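Peptidase M3B, oligoendopeptidase F (Enterococcus faecium, PDB 2QR4) probably hydrolyses peptide bonds in short peptides, as a metal-dependent oligoendopeptidase of peptidase family M3. Local coordinates at residues A443-F448 with E462-S467; Q439-E444 with A473-P478. All blocks are in the same frame, centred on the assembly; numbering follows the deposited sequence.

Contact 1: residues A443-F448 with E462-S467; sequences AEFEHF and EYLSDS
Two phenylalanines, F445 and F448, bridge a wide antiparallel pairing of helices 418-454 and 461-476 by side-chain contact, with no polar bond between 443-448 and 462-467. The short segments run at 148° and their axes come no nearer than 11.9 Å, a separation bridged by the two phenylalanine rings together with the side chains of Y463, L464 and S467.

F445 is buried. Its CZ lies 3.5 Å from the carbonyl O of L464 and also meets L464 CD1, the two side chains crossing at about a right angle. S467 CB abuts the rim of the same ring, close to level with it, 4.0 Å from F445 CE1. W490 and L471 also touch the F445 side chain.

One turn further along, F448 extends toward the other helix because its CG is anti to the backbone N (chi1 168°). Its CZ touches two hydroxyls, 3.3 Å from S467 OG and 3.4 Å from Y463 OH. The F448 and Y463 rings meet obliquely, their centroids 5.9 Å apart and their planes at 33°.

Both hydroxyls have polar partners on their own account. S467 OG donates to Y463 O at 2.8 Å, one helical turn back, and lies over the centre of one face of the Y463 ring. Y463 O also accepts from S467 N, the two donors arriving from opposite faces of its carbonyl plane. The hydroxyl of Y463 is bonded to E452. The arrangement is that of a helical hairpin, two consecutive antiparallel helices packed within the largely alpha-helical M3 peptidase fold.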
loop_
_atom_site.group_PDB
_atom_site.type_symbol
_atom_site.label_atom_id
_atom_site.label_comp_id
_atom_site.label_asym_id
_atom_site.label_seq_id
_atom_site.Cartn_x
_atom_site.Cartn_y
_atom_site.Cartn_z
ATOM N N ALA A 443 -14.911 -11.386 12.777
ATOM C CA ALA A 443 -13.837 -12.358 12.960
ATOM C C ALA A 443 -13.914 -13.452 11.919
ATOM O O ALA A 443 -12.883 -13.948 11.444
ATOM C CB ALA A 443 -13.841 -12.954 14.371
ATOM N N GLU A 444 -15.142 -13.825 11.571
ATOM C CA GLU A 444 -15.383 -14.844 10.558
ATOM C C GLU A 444 -14.956 -14.340 9.180
ATOM O O GLU A 444 -14.326 -15.075 8.417
ATOM C CB GLU A 444 -16.854 -15.287 10.555
ATOM C CG GLU A 444 -17.132 -16.525 9.668
ATOM C CD GLU A 444 -18.557 -17.091 9.822
ATOM O OE1 GLU A 444 -19.301 -16.692 10.744
ATOM O OE2 GLU A 444 -18.936 -17.958 9.017
ATOM N N PHE A 445 -15.276 -13.082 8.871
ATOM C CA PHE A 445 -14.878 -12.506 7.593
ATOM C C PHE A 445 -13.367 -12.339 7.530
ATOM O O PHE A 445 -12.740 -12.631 6.510
ATOM C CB PHE A 445 -15.577 -11.176 7.335
ATOM C CG PHE A 445 -15.541 -10.747 5.894
ATOM C CD1 PHE A 445 -16.210 -11.478 4.926
ATOM C CD2 PHE A 445 -14.826 -9.614 5.505
ATOM C CE1 PHE A 445 -16.170 -11.094 3.592
ATOM C CE2 PHE A 445 -14.785 -9.216 4.177
ATOM C CZ PHE A 445 -15.457 -9.956 3.217
ATOM N N GLU A 446 -12.767 -11.886 8.619
ATOM C CA GLU A 446 -11.314 -11.734 8.624
ATOM C C GLU A 446 -10.633 -13.044 8.274
ATOM O O GLU A 446 -9.739 -13.082 7.430
ATOM C CB GLU A 446 -10.798 -11.203 9.955
ATOM C CG GLU A 446 -9.287 -11.059 10.006
ATOM C CD GLU A 446 -8.801 -10.240 11.212
ATOM O OE1 GLU A 446 -9.541 -10.133 12.214
ATOM O OE2 GLU A 446 -7.669 -9.705 11.156
ATOM N N HIS A 447 -11.076 -14.129 8.899
ATOM C CA HIS A 447 -10.453 -15.415 8.644
ATOM C C HIS A 447 -10.719 -15.860 7.213
ATOM O O HIS A 447 -9.824 -16.378 6.542
ATOM C CB HIS A 447 -10.920 -16.475 9.641
ATOM C CG HIS A 447 -10.072 -17.706 9.636
ATOM N ND1 HIS A 447 -10.602 -18.978 9.601
ATOM C CD2 HIS A 447 -8.726 -17.859 9.641
ATOM C CE1 HIS A 447 -9.622 -19.863 9.602
ATOM N NE2 HIS A 447 -8.473 -19.210 9.625
ATOM N N PHE A 448 -11.952 -15.654 6.753
ATOM C CA PHE A 448 -12.348 -15.986 5.376
ATOM C C PHE A 448 -11.429 -15.304 4.351
ATOM O O PHE A 448 -10.992 -15.932 3.395
ATOM C CB PHE A 448 -13.818 -15.615 5.155
ATOM C CG PHE A 448 -14.259 -15.631 3.713
ATOM C CD1 PHE A 448 -14.724 -16.798 3.126
ATOM C CD2 PHE A 448 -14.242 -14.465 2.954
ATOM C CE1 PHE A 448 -15.161 -16.809 1.803
ATOM C CE2 PHE A 448 -14.662 -14.470 1.618
ATOM C CZ PHE A 448 -15.132 -15.644 1.048
ATOM N N GLU A 462 -15.531 -7.082 -5.897
ATOM C CA GLU A 462 -16.773 -7.803 -6.206
ATOM C C GLU A 462 -16.881 -9.033 -5.300
ATOM O O GLU A 462 -17.893 -9.243 -4.650
ATOM C CB GLU A 462 -16.852 -8.211 -7.681
ATOM C CG GLU A 462 -18.240 -8.765 -8.120
ATOM C CD GLU A 462 -18.301 -9.129 -9.623
ATOM O OE1 GLU A 462 -18.578 -10.308 -9.954
ATOM O OE2 GLU A 462 -18.053 -8.243 -10.482
ATOM N N TYR A 463 -15.826 -9.835 -5.255
ATOM C CA TYR A 463 -15.848 -11.052 -4.475
ATOM C C TYR A 463 -15.987 -10.758 -2.982
ATOM O O TYR A 463 -16.703 -11.455 -2.261
ATOM C CB TYR A 463 -14.572 -11.843 -4.713
ATOM C CG TYR A 463 -14.571 -13.168 -4.013
ATOM C CD1 TYR A 463 -15.547 -14.117 -4.294
ATOM C CD2 TYR A 463 -13.610 -13.473 -3.063
ATOM C CE1 TYR A 463 -15.552 -15.350 -3.657
ATOM C CE2 TYR A 463 -13.604 -14.703 -2.421
ATOM C CZ TYR A 463 -14.572 -15.640 -2.727
ATOM O OH TYR A 463 -14.582 -16.864 -2.096
ATOM N N LEU A 464 -15.291 -9.733 -2.517
ATOM C CA LEU A 464 -15.340 -9.370 -1.088
ATOM C C LEU A 464 -16.766 -8.952 -0.717
ATOM O O LEU A 464 -17.308 -9.365 0.309
ATOM C CB LEU A 464 -14.359 -8.233 -0.794
ATOM C CG LEU A 464 -13.050 -8.386 -0.002
ATOM C CD1 LEU A 464 -12.648 -9.800 0.334
ATOM C CD2 LEU A 464 -11.943 -7.666 -0.688
ATOM N N SER A 465 -17.378 -8.161 -1.588
ATOM C CA SER A 465 -18.691 -7.598 -1.330
ATOM C C SER A 465 -19.797 -8.631 -1.387
ATOM O O SER A 465 -20.610 -8.702 -0.466
ATOM C CB SER A 465 -18.954 -6.431 -2.268
ATOM O OG SER A 465 -17.868 -5.512 -2.184
ATOM N N ASP A 466 -19.817 -9.450 -2.436
ATOM C CA ASP A 466 -20.769 -10.566 -2.503
ATOM C C ASP A 466 -20.611 -11.493 -1.288
ATOM O O ASP A 466 -21.597 -11.981 -0.738
ATOM C CB ASP A 466 -20.599 -11.379 -3.804
ATOM C CG ASP A 466 -20.906 -10.557 -5.070
ATOM O OD1 ASP A 466 -20.586 -11.031 -6.194
ATOM O OD2 ASP A 466 -21.457 -9.435 -4.954
ATOM N N SER A 467 -19.367 -11.743 -0.879
ATOM C CA SER A 467 -19.099 -12.607 0.252
ATOM C C SER A 467 -19.616 -11.960 1.528
ATOM O O SER A 467 -20.315 -12.592 2.320
ATOM C CB SER A 467 -17.606 -12.879 0.355
ATOM O OG SER A 467 -17.204 -13.728 -0.694
#

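Contact 2: residues Q439-E444 with A473-P478; sequences QTQFAE and AKYYGP
E444 and Q441 of helix 418-454 meet K474, Y475 and Y476 in the last turn of helix 461-476, fastening the antiparallel helical hairpin of the M3 peptidase fold by charge, aromatic packing and a water bridge.

The charged part centres on E444, whose extended chain, with CG anti to the backbone N (chi1 -171°), divides its carboxylate between two donors. K474 NZ forms a salt bridge with E444 OE2 at 2.7 Å, on the syn side and 19° out of the carboxylate plane. Y475 OH donates to E444 OE1, also at 2.7 Å and nearly in line with the C-O bond. N257 bonds both E444 OE1 and K474 NZ, so helix 246-258 joins the cluster; these donors probably favour the ionised carboxylate.

The packing part centres on the Y475 ring. Q441 CB makes a CH-pi contact over one face, 3.9 Å from the ring centroid and 16° off the normal, while E444 OE1 lies at the ring edge. The Q441 chain runs antiparallel to the tyrosine side chain across that face, its amide roughly parallel to the ring. T440 CG2 adds a contact with Y475 OH at 3.7 Å.

The amide of Q441 is held at both ends: N472 OD1 accepts from its NE2, and on the other side a water donates to Q441 OE1 at 2.8 Å. That water lies at the edge of the Y476 ring, in its plane, and is 2.7 Å from Y476 OH.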
loop_
_atom_site.group_PDB
_atom_site.type_symbol
_atom_site.label_atom_id
_atom_site.label_comp_id
_atom_site.label_asym_id
_atom_site.label_seq_id
_atom_site.Cartn_x
_atom_site.Cartn_y
_atom_site.Cartn_z
ATOM N N GLN A 439 -18.985 -8.619 16.292
ATOM C CA GLN A 439 -17.543 -8.809 16.300
ATOM C C GLN A 439 -17.178 -10.188 15.779
ATOM O O GLN A 439 -16.190 -10.357 15.054
ATOM C CB GLN A 439 -16.961 -8.567 17.682
ATOM C CG GLN A 439 -17.253 -7.151 18.227
ATOM C CD GLN A 439 -16.947 -6.039 17.211
ATOM O OE1 GLN A 439 -17.746 -5.130 17.023
ATOM N NE2 GLN A 439 -15.781 -6.104 16.577
ATOM N N THR A 440 -17.995 -11.179 16.103
ATOM C CA THR A 440 -17.730 -12.508 15.581
ATOM C C THR A 440 -17.952 -12.587 14.067
ATOM O O THR A 440 -17.204 -13.264 13.370
ATOM C CB THR A 440 -18.534 -13.554 16.316
ATOM O OG1 THR A 440 -18.114 -13.548 17.682
ATOM C CG2 THR A 440 -18.296 -14.939 15.715
ATOM N N GLN A 441 -18.971 -11.881 13.570
ATOM C CA GLN A 441 -19.187 -11.735 12.136
ATOM C C GLN A 441 -17.889 -11.240 11.483
ATOM O O GLN A 441 -17.419 -11.811 10.490
ATOM C CB GLN A 441 -20.322 -10.738 11.860
ATOM C CG GLN A 441 -20.770 -10.652 10.370
ATOM C CD GLN A 441 -21.817 -9.563 10.129
ATOM O OE1 GLN A 441 -22.412 -9.036 11.067
ATOM N NE2 GLN A 441 -22.024 -9.206 8.873
ATOM N N PHE A 442 -17.321 -10.183 12.065
ATOM C CA PHE A 442 -16.079 -9.597 11.593
ATOM C C PHE A 442 -14.966 -10.633 11.672
ATOM O O PHE A 442 -14.173 -10.756 10.742
ATOM C CB PHE A 442 -15.702 -8.341 12.409
ATOM C CG PHE A 442 -16.638 -7.159 12.211
ATOM C CD1 PHE A 442 -17.509 -7.106 11.134
ATOM C CD2 PHE A 442 -16.603 -6.076 13.084
ATOM C CE1 PHE A 442 -18.357 -6.019 10.949
ATOM C CE2 PHE A 442 -17.442 -4.978 12.906
ATOM C CZ PHE A 442 -18.327 -4.949 11.830
ATOM N N ALA A 443 -14.911 -11.386 12.777
ATOM C CA ALA A 443 -13.837 -12.358 12.960
ATOM C C ALA A 443 -13.914 -13.452 11.919
ATOM O O ALA A 443 -12.883 -13.948 11.444
ATOM C CB ALA A 443 -13.841 -12.954 14.371
ATOM N N GLU A 444 -15.142 -13.825 11.571
ATOM C CA GLU A 444 -15.383 -14.844 10.558
ATOM C C GLU A 444 -14.956 -14.340 9.180
ATOM O O GLU A 444 -14.326 -15.075 8.417
ATOM C CB GLU A 444 -16.854 -15.287 10.555
ATOM C CG GLU A 444 -17.132 -16.525 9.668
ATOM C CD GLU A 444 -18.557 -17.091 9.822
ATOM O OE1 GLU A 444 -19.301 -16.692 10.744
ATOM O OE2 GLU A 444 -18.936 -17.958 9.017
ATOM N N ALA A 473 -26.319 -11.566 5.717
ATOM C CA ALA A 473 -27.681 -12.095 5.633
ATOM C C ALA A 473 -27.811 -13.341 6.487
ATOM O O ALA A 473 -28.850 -13.560 7.107
ATOM C CB ALA A 473 -28.053 -12.406 4.165
ATOM N N LYS A 474 -26.750 -14.152 6.510
ATOM C CA LYS A 474 -26.696 -15.346 7.354
ATOM C C LYS A 474 -26.819 -14.947 8.827
ATOM O O LYS A 474 -27.543 -15.574 9.595
ATOM C CB LYS A 474 -25.369 -16.094 7.136
ATOM C CG LYS A 474 -25.233 -17.412 7.925
ATOM C CD LYS A 474 -23.913 -18.173 7.646
ATOM C CE LYS A 474 -22.770 -17.628 8.527
ATOM N NZ LYS A 474 -21.519 -18.469 8.519
ATOM N N TYR A 475 -26.096 -13.900 9.213
ATOM C CA TYR A 475 -26.137 -13.423 10.578
ATOM C C TYR A 475 -27.471 -12.772 10.940
ATOM O O TYR A 475 -28.082 -13.115 11.931
ATOM C CB TYR A 475 -24.973 -12.475 10.847
ATOM C CG TYR A 475 -23.751 -13.190 11.348
ATOM C CD1 TYR A 475 -23.034 -14.016 10.511
ATOM C CD2 TYR A 475 -23.329 -13.058 12.676
ATOM C CE1 TYR A 475 -21.920 -14.695 10.959
ATOM C CE2 TYR A 475 -22.211 -13.723 13.135
ATOM C CZ TYR A 475 -21.513 -14.549 12.264
ATOM O OH TYR A 475 -20.404 -15.240 12.679
ATOM N N TYR A 476 -27.960 -11.863 10.123
ATOM C CA TYR A 476 -29.148 -11.144 10.532
ATOM C C TYR A 476 -30.461 -11.850 10.267
ATOM O O TYR A 476 -31.449 -11.576 10.946
ATOM C CB TYR A 476 -29.135 -9.731 9.962
ATOM C CG TYR A 476 -28.136 -8.871 10.706
ATOM C CD1 TYR A 476 -28.461 -8.288 11.935
ATOM C CD2 TYR A 476 -26.855 -8.689 10.216
ATOM C CE1 TYR A 476 -27.537 -7.504 12.616
ATOM C CE2 TYR A 476 -25.929 -7.923 10.898
ATOM C CZ TYR A 476 -26.279 -7.325 12.082
ATOM O OH TYR A 476 -25.350 -6.569 12.738
ATOM N N GLY A 477 -30.478 -12.764 9.300
ATOM C CA GLY A 477 -31.687 -13.523 9.017
ATOM C C GLY A 477 -32.725 -12.763 8.214
ATOM O O GLY A 477 -32.498 -11.625 7.823
ATOM N N PRO A 478 -33.887 -13.392 7.976
ATOM C CA PRO A 478 -34.905 -12.854 7.065
ATOM C C PRO A 478 -35.674 -11.638 7.594
ATOM O O PRO A 478 -36.425 -11.021 6.840
ATOM C CB PRO A 478 -35.869 -14.033 6.882
ATOM C CG PRO A 478 -35.744 -14.821 8.158
ATOM C CD PRO A 478 -34.298 -14.673 8.586
HETATM O O HOH W 1 -22.892 -6.314 11.673
#

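Overall arrangement
Contacts 1 and 2 join the same two helices, 418-454 and 461-476, with centres 11 Å apart and on the same side of the chain's centre. A443 and E444 belong to both first segments, but E444 reaches across only in contact 2. Contact 1 is partly buried and lies nearer the turn of the hairpin, where the chain needs just 13 residues between the segments; contact 2, with 28 between them, is buried. Their chemistry also differs: contact 1 rests on phenylalanine rings against aromatic, aliphatic and oxygen atoms, with no direct polar bond across, whereas contact 2 combines ring packing with a salt bridge, a direct hydrogen bond and a bridging water. The buried area is similar, 227 against 275 Å².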